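PDB 6AGI: calcium uptake protein 3, mitochondrial from Homo sapiens, which senses calcium through EF-hand domains and, disulfide-linked to MICU1, tunes the activity of the mitochondrial calcium uniporter channel in the central nervous system and skeletal muscle. Local coordinates for residues 23-26 with 31-34; 18-23 with 154-159; 247-252 with 258-263; 102-107 with 299-304; 330-333 with 339-342. All blocks are in the same frame, centred on the assembly; numbering follows the deposited sequence.

Contact 1. Residues 23-26 with 31-34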
# COMPACT_ATOMS: atom_id res chain seq x y z
N ALA B 23 23.10 -4.76 19.67
CA ALA B 23 24.29 -3.94 19.48
C ALA B 23 25.44 -4.45 20.34
O ALA B 23 25.25 -4.96 21.44
CB ALA B 23 23.98 -2.48 19.80
N SER B 24 26.67 -4.27 19.83
CA SER B 24 27.86 -4.74 20.53
C SER B 24 28.99 -3.71 20.62
O SER B 24 30.00 -4.00 21.27
CB SER B 24 28.39 -6.05 19.91
OG SER B 24 29.14 -5.88 18.72
N ILE B 25 28.88 -2.54 19.99
CA ILE B 25 29.97 -1.56 19.98
C ILE B 25 29.51 -0.33 20.74
O ILE B 25 28.41 0.20 20.49
CB ILE B 25 30.37 -1.16 18.54
CG1 ILE B 25 30.62 -2.39 17.67
CG2 ILE B 25 31.60 -0.28 18.55
CD1 ILE B 25 31.77 -3.23 18.10
N GLU B 26 30.35 0.17 21.63
CA GLU B 26 30.12 1.44 22.29
C GLU B 26 31.30 2.34 21.97
O GLU B 26 32.45 1.89 22.03
CB GLU B 26 29.95 1.24 23.79
CG GLU B 26 29.86 2.52 24.60
CD GLU B 26 31.21 3.05 25.07
OE1 GLU B 26 31.99 2.28 25.66
OE2 GLU B 26 31.48 4.23 24.81
N LEU B 31 25.92 3.82 21.18
CA LEU B 31 25.95 2.38 20.93
C LEU B 31 25.83 2.06 19.44
O LEU B 31 25.19 2.79 18.68
CB LEU B 31 24.84 1.69 21.69
CG LEU B 31 24.91 1.83 23.20
CD1 LEU B 31 23.81 0.98 23.77
CD2 LEU B 31 26.28 1.45 23.76
N PHE B 32 26.42 0.94 19.04
CA PHE B 32 26.45 0.59 17.63
C PHE B 32 26.22 -0.90 17.41
O PHE B 32 26.52 -1.74 18.25
CB PHE B 32 27.77 0.97 16.94
CG PHE B 32 28.02 2.42 16.90
CD1 PHE B 32 27.43 3.20 15.93
CD2 PHE B 32 28.83 3.02 17.84
CE1 PHE B 32 27.64 4.56 15.89
CE2 PHE B 32 29.06 4.38 17.82
CZ PHE B 32 28.47 5.16 16.84
N MET B 33 25.77 -1.18 16.21
CA MET B 33 25.60 -2.52 15.69
C MET B 33 26.75 -2.75 14.73
O MET B 33 27.18 -1.82 14.04
CB MET B 33 24.23 -2.52 14.99
CG MET B 33 23.40 -3.76 14.90
SD MET B 33 21.74 -3.25 14.39
CE MET B 33 20.77 -4.09 15.59
N THR B 34 27.31 -3.96 14.70
CA THR B 34 28.19 -4.28 13.57
C THR B 34 27.37 -4.85 12.43
O THR B 34 26.18 -5.17 12.60
CB THR B 34 29.26 -5.26 14.00
OG1 THR B 34 28.65 -6.43 14.54
CG2 THR B 34 30.19 -4.62 15.00
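Phe32 O accepts two backbone N-H groups, from Ser24 and from Ile25. This makes a classic beta bulge: two residues of 23-26 face one residue of 31-34. The bond from Ile25 N to Phe32 O (3.0 Å) is nearly straight at 169°. The bond from Ser24 N to Phe32 O is bent at hydrogen, 135°. In return Phe32 N donates to Ile25 O. Ile25 and Phe32 therefore form an antiparallel hydrogen-bonded pair, with side chains on one face and their CB atoms 3.7 Å apart. On that side Thr34 CG2 touches Ile25 CG1 at 3.5 Å, the two side chains crossing at about a right angle. Thr34 has CG2 anti to its carbonyl carbon (chi1 56°), which turns the methyl to Ile25. On the other face, Leu31 CD2 lies against Glu26 CB at 3.7 Å.

Further out, Asp37 OD2 bonds both Ser24 OG and Thr34 N, so one carboxylate positions both sides of the bulge. Thr34 is the N-cap of helix 35-43. The Glu26 carboxylate bonds Ser55 OG and Gly29 N.

The contact is the beta hairpin of strands 25-27 and 30-32. Its strands are held by backbone hydrogen bonds, with apolar contacts on both faces, one of them through the aliphatic part of Glu26. The doubly used Phe32 O implies that the bulge satisfies both N-H groups as the chain leaves helix 14-22.

Contact 2. Residues 18-23 with 154-159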
# COMPACT_ATOMS: atom_id res chain seq x y z
N ARG B 18 15.37 -3.40 20.90
CA ARG B 18 15.97 -4.44 20.05
C ARG B 18 17.32 -4.01 19.51
O ARG B 18 18.26 -4.82 19.45
CB ARG B 18 15.03 -4.79 18.91
CG ARG B 18 15.55 -5.93 18.03
CD ARG B 18 14.41 -6.72 17.37
NE ARG B 18 14.90 -7.72 16.42
CZ ARG B 18 14.94 -9.02 16.69
NH1 ARG B 18 14.53 -9.45 17.88
NH2 ARG B 18 15.41 -9.90 15.79
N PHE B 19 17.42 -2.75 19.06
CA PHE B 19 18.73 -2.22 18.68
C PHE B 19 19.72 -2.46 19.80
O PHE B 19 20.81 -3.02 19.57
CB PHE B 19 18.65 -0.73 18.41
CG PHE B 19 19.97 -0.15 18.01
CD1 PHE B 19 20.61 -0.58 16.88
CD2 PHE B 19 20.64 0.72 18.87
CE1 PHE B 19 21.85 -0.06 16.52
CE2 PHE B 19 21.87 1.24 18.54
CZ PHE B 19 22.50 0.85 17.36
N ARG B 20 19.35 -2.07 21.02
CA ARG B 20 20.26 -2.24 22.15
C ARG B 20 20.55 -3.71 22.41
O ARG B 20 21.66 -4.06 22.81
CB ARG B 20 19.67 -1.58 23.38
CG ARG B 20 19.59 -0.06 23.31
CD ARG B 20 18.89 0.46 24.54
NE ARG B 20 19.12 -0.47 25.63
CZ ARG B 20 19.72 -0.16 26.77
NH1 ARG B 20 20.18 1.06 26.95
NH2 ARG B 20 19.87 -1.09 27.69
N LEU B 21 19.56 -4.59 22.20
CA LEU B 21 19.79 -6.00 22.47
C LEU B 21 20.86 -6.58 21.55
O LEU B 21 21.74 -7.33 22.00
CB LEU B 21 18.49 -6.78 22.29
CG LEU B 21 18.55 -8.28 22.51
CD1 LEU B 21 18.81 -8.57 23.98
CD2 LEU B 21 17.27 -8.90 22.08
N PHE B 22 20.81 -6.23 20.26
CA PHE B 22 21.75 -6.79 19.31
C PHE B 22 23.04 -6.00 19.18
O PHE B 22 24.01 -6.52 18.62
CB PHE B 22 21.09 -6.93 17.96
CG PHE B 22 20.22 -8.15 17.85
CD1 PHE B 22 20.77 -9.37 17.50
CD2 PHE B 22 18.86 -8.08 18.10
CE1 PHE B 22 19.98 -10.49 17.39
CE2 PHE B 22 18.05 -9.21 17.98
CZ PHE B 22 18.61 -10.41 17.63
N ALA B 23 23.10 -4.76 19.67
CA ALA B 23 24.29 -3.94 19.48
C ALA B 23 25.44 -4.45 20.34
O ALA B 23 25.25 -4.96 21.44
CB ALA B 23 23.98 -2.48 19.80
N ARG B 154 19.18 8.74 25.03
CA ARG B 154 19.35 9.56 23.84
C ARG B 154 20.79 9.55 23.37
O ARG B 154 21.06 9.40 22.18
CB ARG B 154 18.91 10.98 24.14
CG ARG B 154 18.80 11.92 22.98
CD ARG B 154 18.14 13.23 23.42
NE ARG B 154 16.93 12.96 24.21
CZ ARG B 154 16.71 13.41 25.45
NH1 ARG B 154 17.61 14.18 26.05
NH2 ARG B 154 15.58 13.10 26.09
N LEU B 155 21.73 9.67 24.31
CA LEU B 155 23.14 9.53 23.96
C LEU B 155 23.42 8.17 23.35
O LEU B 155 24.07 8.06 22.30
CB LEU B 155 24.01 9.75 25.20
CG LEU B 155 25.50 9.60 24.88
CD1 LEU B 155 26.09 10.82 24.19
CD2 LEU B 155 26.23 9.31 26.17
N GLN B 156 22.93 7.10 24.00
CA GLN B 156 23.20 5.76 23.51
C GLN B 156 22.74 5.61 22.07
O GLN B 156 23.42 4.96 21.26
CB GLN B 156 22.53 4.71 24.40
CG GLN B 156 23.39 4.25 25.60
CD GLN B 156 22.78 3.06 26.32
OE1 GLN B 156 21.70 2.61 25.98
NE2 GLN B 156 23.47 2.57 27.34
N LEU B 157 21.59 6.20 21.73
CA LEU B 157 21.01 6.03 20.40
C LEU B 157 21.52 7.02 19.36
O LEU B 157 21.56 6.67 18.17
CB LEU B 157 19.48 6.12 20.51
CG LEU B 157 18.71 5.15 21.42
CD1 LEU B 157 17.29 5.59 21.58
CD2 LEU B 157 18.73 3.72 20.90
N TYR B 158 21.93 8.25 19.74
CA TYR B 158 22.36 9.23 18.73
C TYR B 158 23.67 9.96 18.96
O TYR B 158 24.08 10.72 18.08
CB TYR B 158 21.28 10.30 18.49
CG TYR B 158 19.84 9.81 18.45
CD1 TYR B 158 19.29 9.32 17.27
CD2 TYR B 158 19.03 9.85 19.59
CE1 TYR B 158 18.00 8.85 17.22
CE2 TYR B 158 17.74 9.41 19.54
CZ TYR B 158 17.23 8.90 18.35
OH TYR B 158 15.92 8.45 18.30
N GLY B 159 24.34 9.80 20.10
CA GLY B 159 25.57 10.53 20.32
C GLY B 159 25.33 11.96 20.79
O GLY B 159 24.24 12.30 21.27
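Phe19 and Leu157 make the firm part of this contact. Their CD2 atoms meet at 4.1 Å, and the two side chains run past each other in opposite directions. The torsions explain the meeting. Phe19 has CG opposite its backbone N (chi1 180°), which sends the ring out from helix 14-22 toward helix 147-158. Leu157 has CG turned beside its own N, and one methyl reaches back to the ring. The methyl approaches the ring obliquely. Both residues are buried, and the contact here is purely apolar.

The other half is looser. Arg20 and Gln156 reach toward each other from the two helices and cross at about a right angle. Their modelled approach is too close to be reliable, so the nature of this polar meeting is doubtful. The Arg20 chain bends at its third torsion, while the Gln156 chain is extended. Arg20 NE also has a long, weak ion pair with Asp9 OD1. Gln156 is partly exposed, so this side probably lies nearer to solvent, although Arg20 is buried.

The nearest CA atoms, those of Arg20 and Leu157, are 8.5 Å apart, so the helices meet through side chains alone.

Helix 90-101 completes the apolar side, where Tyr90 touches both Phe19 and Leu157. On the polar side, Leu8 of helix 6-9 packs on Arg20 and Gln156. The backbone of Gln156 also bonds Leu31, which ties helix 147-158 to strand 30-32.

Contact 3. Residues 247-252 with 258-263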
# COMPACT_ATOMS: atom_id res chain seq x y z
N LEU B 247 19.71 -19.93 3.06
CA LEU B 247 20.85 -20.77 3.36
C LEU B 247 20.83 -21.24 4.81
O LEU B 247 21.32 -22.33 5.12
CB LEU B 247 22.14 -19.99 3.08
CG LEU B 247 22.52 -19.66 1.63
CD1 LEU B 247 23.60 -18.58 1.57
CD2 LEU B 247 22.99 -20.89 0.90
N SER B 248 20.27 -20.43 5.71
CA SER B 248 20.08 -20.87 7.09
C SER B 248 19.16 -22.07 7.16
O SER B 248 19.15 -22.76 8.19
CB SER B 248 19.51 -19.73 7.95
OG SER B 248 20.47 -18.70 8.15
N TYR B 249 18.35 -22.33 6.12
CA TYR B 249 17.55 -23.54 6.18
C TYR B 249 17.91 -24.63 5.16
O TYR B 249 17.49 -25.77 5.35
CB TYR B 249 16.06 -23.21 6.02
CG TYR B 249 15.52 -22.40 7.18
CD1 TYR B 249 15.73 -21.03 7.23
CD2 TYR B 249 14.84 -23.00 8.23
CE1 TYR B 249 15.26 -20.27 8.27
CE2 TYR B 249 14.36 -22.25 9.28
CZ TYR B 249 14.58 -20.88 9.30
OH TYR B 249 14.12 -20.08 10.32
N SER B 250 18.63 -24.31 4.08
CA SER B 250 18.84 -25.30 3.03
C SER B 250 19.76 -26.43 3.46
O SER B 250 19.61 -27.56 2.97
CB SER B 250 19.38 -24.65 1.74
OG SER B 250 20.50 -23.82 1.97
N ASN B 251 20.67 -26.17 4.38
CA ASN B 251 21.77 -27.08 4.68
C ASN B 251 22.34 -27.70 3.40
O ASN B 251 22.32 -28.92 3.20
CB ASN B 251 21.31 -28.16 5.66
CG ASN B 251 20.40 -27.62 6.75
OD1 ASN B 251 20.75 -26.68 7.48
ND2 ASN B 251 19.22 -28.23 6.89
N GLY B 252 22.88 -26.83 2.54
CA GLY B 252 23.62 -27.22 1.35
C GLY B 252 22.83 -27.73 0.16
O GLY B 252 23.44 -28.21 -0.81
N GLU B 258 9.08 -27.18 2.48
CA GLU B 258 7.89 -26.35 2.61
C GLU B 258 7.46 -26.17 4.06
O GLU B 258 6.83 -25.17 4.40
CB GLU B 258 6.75 -26.95 1.78
CG GLU B 258 7.03 -26.90 0.29
CD GLU B 258 7.60 -28.19 -0.28
OE1 GLU B 258 8.33 -28.90 0.44
OE2 GLU B 258 7.33 -28.46 -1.47
N GLU B 259 7.84 -27.09 4.93
CA GLU B 259 7.56 -26.84 6.34
C GLU B 259 8.39 -25.66 6.82
O GLU B 259 7.85 -24.75 7.48
CB GLU B 259 7.83 -28.12 7.14
CG GLU B 259 7.19 -28.18 8.52
CD GLU B 259 7.67 -29.37 9.34
OE1 GLU B 259 8.51 -30.15 8.84
OE2 GLU B 259 7.17 -29.56 10.48
N ASP B 260 9.68 -25.60 6.43
CA ASP B 260 10.52 -24.43 6.74
C ASP B 260 10.06 -23.18 5.99
O ASP B 260 10.09 -22.07 6.54
CB ASP B 260 11.99 -24.71 6.41
CG ASP B 260 12.59 -25.84 7.23
OD1 ASP B 260 12.38 -25.86 8.47
OD2 ASP B 260 13.29 -26.70 6.63
N PHE B 261 9.64 -23.32 4.73
CA PHE B 261 9.04 -22.19 4.03
C PHE B 261 7.93 -21.56 4.87
O PHE B 261 8.02 -20.40 5.27
CB PHE B 261 8.47 -22.65 2.68
CG PHE B 261 8.04 -21.52 1.81
CD1 PHE B 261 8.86 -20.41 1.65
CD2 PHE B 261 6.81 -21.52 1.19
CE1 PHE B 261 8.47 -19.34 0.85
CE2 PHE B 261 6.41 -20.45 0.40
CZ PHE B 261 7.24 -19.36 0.23
N ALA B 262 6.91 -22.36 5.18
CA ALA B 262 5.78 -21.85 5.96
C ALA B 262 6.25 -21.28 7.29
O ALA B 262 5.77 -20.22 7.73
CB ALA B 262 4.76 -22.97 6.17
N HIS B 263 7.21 -21.95 7.92
CA HIS B 263 7.70 -21.49 9.21
C HIS B 263 8.27 -20.08 9.10
O HIS B 263 8.00 -19.24 9.96
CB HIS B 263 8.75 -22.47 9.76
CG HIS B 263 9.64 -21.89 10.82
ND1 HIS B 263 9.19 -21.51 12.07
CD2 HIS B 263 10.97 -21.64 10.82
CE1 HIS B 263 10.20 -21.05 12.78
NE2 HIS B 263 11.29 -21.11 12.04
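Tyr249 lies against Asp260 and His263, which come from the same helix, and meets both along the CD2-CE2 side of its ring. Asp260 CG is 3.8 Å from Tyr249 CD2, and the carboxylate is turned 45° from the ring plane. The approach is oblique.

His263 is one helical turn further on and meets the outer end of the tyrosine. His263 CD2 is 3.8 Å from Tyr249 CE2, which lies in the plane of the imidazole at its edge. The two rings meet rim to rim, with planes at 63° and centroids 5.9 Å apart. This is not a stack. The tyrosine hydroxyl also sits at the imidazole edge, with Tyr249 OH 3.5 Å from His263 NE2.

His263 has CG opposite its backbone N (chi1 160°), which swings the imidazole out to the end of the tyrosine. Asp260 CG lies beside its own backbone N, anti to the carbonyl carbon. Asp260 OD2 bonds Ser257 OG, just before the helix, which probably helps hold the carboxylate beside the ring. Replacing Tyr249 by an alanine would probably open a gap between the two helices and leave Asp260 and His263 without the ring they lean on.

The contact lies at the surface and joins the end of helix 227-250 to the start of helix 258-265. Strand 255-256 lies in the turn between them, and its Ile256 touches Tyr249. Strand 255-256 pairs with strand 291-292, antiparallel. Beyond His263, Leu278 of helix 274-284 continues the packing.

Contact 4. Residues 102-107 with 299-304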
# COMPACT_ATOMS: atom_id res chain seq x y z
N LYS B 102 10.74 -2.25 1.40
CA LYS B 102 10.36 -1.47 0.24
C LYS B 102 10.23 -2.34 -1.01
O LYS B 102 10.99 -3.28 -1.19
CB LYS B 102 11.35 -0.34 -0.06
CG LYS B 102 11.21 0.84 0.87
CD LYS B 102 12.07 2.00 0.40
CE LYS B 102 12.05 3.19 1.37
NZ LYS B 102 12.81 3.00 2.62
N PRO B 103 9.29 -2.02 -1.89
CA PRO B 103 9.30 -2.62 -3.22
C PRO B 103 10.37 -1.90 -4.03
O PRO B 103 10.93 -0.88 -3.62
CB PRO B 103 7.89 -2.34 -3.76
CG PRO B 103 7.14 -1.68 -2.61
CD PRO B 103 8.20 -1.04 -1.77
N HIS B 104 10.67 -2.46 -5.20
CA HIS B 104 11.75 -1.88 -5.99
C HIS B 104 11.43 -0.44 -6.41
O HIS B 104 12.25 0.47 -6.22
CB HIS B 104 12.05 -2.77 -7.20
CG HIS B 104 12.70 -4.06 -6.83
ND1 HIS B 104 14.06 -4.17 -6.66
CD2 HIS B 104 12.19 -5.30 -6.63
CE1 HIS B 104 14.37 -5.42 -6.37
NE2 HIS B 104 13.25 -6.13 -6.34
N ALA B 105 10.19 -0.19 -6.86
CA ALA B 105 9.80 1.17 -7.21
C ALA B 105 9.91 2.12 -6.01
O ALA B 105 10.12 3.35 -6.16
CB ALA B 105 8.40 1.11 -7.80
N GLY B 106 9.84 1.56 -4.81
CA GLY B 106 10.00 2.39 -3.65
C GLY B 106 11.40 2.94 -3.51
O GLY B 106 11.58 3.98 -2.87
N PHE B 107 12.40 2.25 -4.09
CA PHE B 107 13.77 2.75 -3.97
C PHE B 107 13.85 4.14 -4.57
O PHE B 107 14.55 5.02 -4.06
CB PHE B 107 14.78 1.83 -4.68
CG PHE B 107 14.83 0.40 -4.19
CD1 PHE B 107 14.13 -0.01 -3.05
CD2 PHE B 107 15.53 -0.56 -4.92
CE1 PHE B 107 14.17 -1.35 -2.63
CE2 PHE B 107 15.56 -1.90 -4.52
CZ PHE B 107 14.89 -2.30 -3.37
N PHE B 299 8.74 -15.01 -4.00
CA PHE B 299 7.64 -14.81 -3.07
C PHE B 299 7.89 -13.63 -2.13
O PHE B 299 6.95 -12.89 -1.82
CB PHE B 299 7.37 -16.09 -2.28
CG PHE B 299 6.22 -15.98 -1.35
CD1 PHE B 299 4.95 -16.22 -1.83
CD2 PHE B 299 6.38 -15.59 -0.05
CE1 PHE B 299 3.86 -16.10 -1.01
CE2 PHE B 299 5.29 -15.47 0.78
CZ PHE B 299 4.03 -15.74 0.30
N PHE B 300 9.12 -13.38 -1.71
CA PHE B 300 9.23 -12.20 -0.87
C PHE B 300 9.24 -10.87 -1.65
O PHE B 300 8.72 -9.85 -1.16
CB PHE B 300 10.41 -12.38 0.08
CG PHE B 300 10.16 -13.48 1.09
CD1 PHE B 300 9.41 -13.23 2.23
CD2 PHE B 300 10.55 -14.78 0.84
CE1 PHE B 300 9.12 -14.22 3.14
CE2 PHE B 300 10.27 -15.79 1.75
CZ PHE B 300 9.55 -15.50 2.90
N GLN B 301 9.72 -10.86 -2.89
CA GLN B 301 9.51 -9.66 -3.70
C GLN B 301 8.02 -9.38 -3.85
O GLN B 301 7.56 -8.23 -3.70
CB GLN B 301 10.19 -9.81 -5.06
CG GLN B 301 11.64 -9.33 -5.05
CD GLN B 301 12.48 -9.90 -6.17
OE1 GLN B 301 11.96 -10.52 -7.11
NE2 GLN B 301 13.79 -9.73 -6.07
N PHE B 302 7.25 -10.45 -4.09
CA PHE B 302 5.80 -10.32 -4.18
C PHE B 302 5.19 -9.79 -2.87
O PHE B 302 4.29 -8.93 -2.89
CB PHE B 302 5.21 -11.68 -4.54
CG PHE B 302 3.76 -11.81 -4.23
CD1 PHE B 302 2.82 -11.03 -4.89
CD2 PHE B 302 3.34 -12.65 -3.23
CE1 PHE B 302 1.48 -11.13 -4.58
CE2 PHE B 302 2.00 -12.75 -2.91
CZ PHE B 302 1.06 -11.99 -3.58
N LEU B 303 5.70 -10.26 -1.72
CA LEU B 303 5.17 -9.72 -0.46
C LEU B 303 5.47 -8.25 -0.32
O LEU B 303 4.69 -7.52 0.30
CB LEU B 303 5.72 -10.43 0.78
CG LEU B 303 5.16 -11.81 1.02
CD1 LEU B 303 5.62 -12.38 2.36
CD2 LEU B 303 3.65 -11.77 0.86
N ASN B 304 6.56 -7.77 -0.93
CA ASN B 304 6.73 -6.34 -0.82
C ASN B 304 5.89 -5.58 -1.83
O ASN B 304 5.70 -4.37 -1.67
CB ASN B 304 8.20 -5.94 -0.90
CG ASN B 304 8.91 -6.19 0.41
OD1 ASN B 304 8.28 -6.47 1.41
ND2 ASN B 304 10.22 -6.07 0.42
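Asn304 and Lys102 meet through one weak hydrogen bond, from Asn304 ND2 to Lys102 O. It is 3.3 Å long and bent to 121° at the hydrogen. The same ND2 also bonds Leu100 O, so the amide reaches two carbonyls near the end of helix 90-101, that of Lys102 only weakly. Asn304 has CG turned beside its backbone N (chi1 -78°), and the amide points across to the other segment. The CB of Lys102 points away from Asn304, and it is the backbone carbonyl that makes this bond.

Pro103 follows. Pro103 CG lies 3.2 Å from Asn304 O. The CA atoms of Pro103 and Asn304 are 5.1 Å apart.

His104 and Gln301 form the second side-chain meeting. The His104 CG also stands beside its N, and the imidazole swings toward helix 293-304. Gln301 is extended beyond CG, which carries its amide to the edge of the imidazole. Gln301 NE2 is 3.7 Å from His104 NE2, and the planes are 72° apart. The side chains cross obliquely. Within its own segment, the Phe107 ring folds back beneath His104, whose CA sits 3.9 Å above the ring centre.

Ile311 of the second subunit packs on Pro103, so the contact adjoins the dimer interface. The contact itself takes no part in a calcium site. The arrangement joins the start of the first helix of EF-hand 1, which leads into the calcium loop that includes Asp115, to the last helix of the degenerate EF-hand 2.

Contact 5. Residues 330-333 with 339-342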
# COMPACT_ATOMS: atom_id res chain seq x y z
N ARG B 330 -1.69 -15.62 -12.44
CA ARG B 330 -1.73 -14.58 -13.46
C ARG B 330 -1.88 -13.20 -12.84
O ARG B 330 -1.27 -12.23 -13.30
CB ARG B 330 -2.86 -14.87 -14.45
CG ARG B 330 -2.96 -13.81 -15.48
CD ARG B 330 -3.80 -14.18 -16.68
NE ARG B 330 -3.67 -13.10 -17.65
CZ ARG B 330 -4.35 -11.96 -17.59
NH1 ARG B 330 -5.31 -11.80 -16.67
NH2 ARG B 330 -4.14 -11.01 -18.50
N ALA B 331 -2.65 -13.11 -11.74
CA ALA B 331 -2.74 -11.85 -11.01
C ALA B 331 -1.38 -11.45 -10.46
O ALA B 331 -1.00 -10.27 -10.53
CB ALA B 331 -3.77 -11.97 -9.88
N VAL B 332 -0.62 -12.43 -9.96
CA VAL B 332 0.71 -12.10 -9.46
C VAL B 332 1.53 -11.50 -10.58
O VAL B 332 2.06 -10.39 -10.45
CB VAL B 332 1.38 -13.35 -8.86
CG1 VAL B 332 2.91 -13.18 -8.78
CG2 VAL B 332 0.82 -13.66 -7.48
N TYR B 333 1.53 -12.14 -11.75
CA TYR B 333 2.29 -11.62 -12.88
C TYR B 333 1.86 -10.20 -13.27
O TYR B 333 2.68 -9.27 -13.28
CB TYR B 333 2.18 -12.56 -14.08
CG TYR B 333 2.93 -12.01 -15.26
CD1 TYR B 333 4.25 -11.57 -15.12
CD2 TYR B 333 2.34 -11.94 -16.52
CE1 TYR B 333 4.95 -11.06 -16.20
CE2 TYR B 333 3.03 -11.44 -17.60
CZ TYR B 333 4.33 -10.99 -17.44
OH TYR B 333 5.03 -10.49 -18.52
N LYS B 339 7.04 -13.94 -12.05
CA LYS B 339 6.50 -15.21 -12.55
C LYS B 339 6.72 -16.25 -11.46
O LYS B 339 7.87 -16.61 -11.16
CB LYS B 339 7.16 -15.62 -13.87
CG LYS B 339 7.02 -14.58 -14.99
CD LYS B 339 7.54 -15.07 -16.35
CE LYS B 339 7.73 -13.91 -17.35
NZ LYS B 339 9.00 -13.96 -18.16
N PHE B 340 5.62 -16.70 -10.86
CA PHE B 340 5.63 -17.73 -9.83
C PHE B 340 5.58 -19.08 -10.52
O PHE B 340 4.82 -19.26 -11.48
CB PHE B 340 4.41 -17.59 -8.93
CG PHE B 340 4.53 -16.57 -7.82
CD1 PHE B 340 5.44 -15.53 -7.87
CD2 PHE B 340 3.70 -16.67 -6.71
CE1 PHE B 340 5.50 -14.62 -6.83
CE2 PHE B 340 3.76 -15.77 -5.68
CZ PHE B 340 4.65 -14.76 -5.73
N SER B 341 6.41 -20.02 -10.07
CA SER B 341 6.29 -21.38 -10.55
C SER B 341 4.96 -21.99 -10.09
O SER B 341 4.44 -21.64 -9.03
CB SER B 341 7.44 -22.23 -10.04
OG SER B 341 7.34 -22.46 -8.65
N PRO B 342 4.39 -22.92 -10.87
CA PRO B 342 3.19 -23.61 -10.40
C PRO B 342 3.44 -24.36 -9.12
O PRO B 342 2.51 -24.59 -8.34
CB PRO B 342 2.84 -24.55 -11.55
CG PRO B 342 3.46 -23.91 -12.74
CD PRO B 342 4.75 -23.34 -12.23
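Beside Phe340, which packs on Val332, Ser341 OG is gripped twice. It accepts from Leu344 N as the N-cap of helix 342-352, and it has a weak hydrogen bond with Glu295 OE2. This caps the helix just after Phe340. Both segments belong to an EF-hand domain pair. Here helix 325-336 is followed by a short linker and then by the first helix of EF-hand 3.

The apolar contact is a CH-pi interaction. Val332 CG1 lies over one face of the Phe340 ring, 3.6 Å from its centroid and 15° off the ring normal. The side chains cross at about a right angle. Val332 has CG1 opposite its backbone N (chi1 161°), which aims this methyl at the ring. The second methyl, Val332 CG2, reaches Phe340 CE2 at 4.0 Å.

Phe302 of helix 293-304 meets the Phe340 ring edge-to-face and also touches Val332. A serine in place of Phe340 would probably leave the Val332 methyls and the Phe302 ring without their partner, opening a gap in this apolar cluster. On helix 325-336, Arg330 bonds the Asn112 and Met113 carbonyls of the second subunit.

At the exposed rim, Tyr333 and Lys339 lie side by side and point the same way. The lysine chain follows the ring obliquely. Lys339 CG is 4.1 Å from Tyr333 CD1, and further along Lys339 CE is 4.1 Å from Tyr333 CE1.

Contacts 1 and 2 are buried and adjoin each other, sharing Ala23. Contact 1 relies on backbone hydrogen bonds, contact 2 on apolar side chains beside a doubtful polar pair. Contact 3 is the surface one, an aromatic meeting with a carboxylate nearby. Contacts 4 and 5 are partly buried, and both touch the second subunit. Contact 4 mixes one weak hydrogen bond with packing and bridges distant parts of the chain. Contact 5 is local and mostly apolar. Helix 293-304 links the last three: Phe299 and Phe300 touch Phe261 of contact 3, and Phe302 reaches Val332 and Phe340 of contact 5. Contacts 1 and 5 lie on opposite sides of the chain's centre, about 42 Å apart between centres.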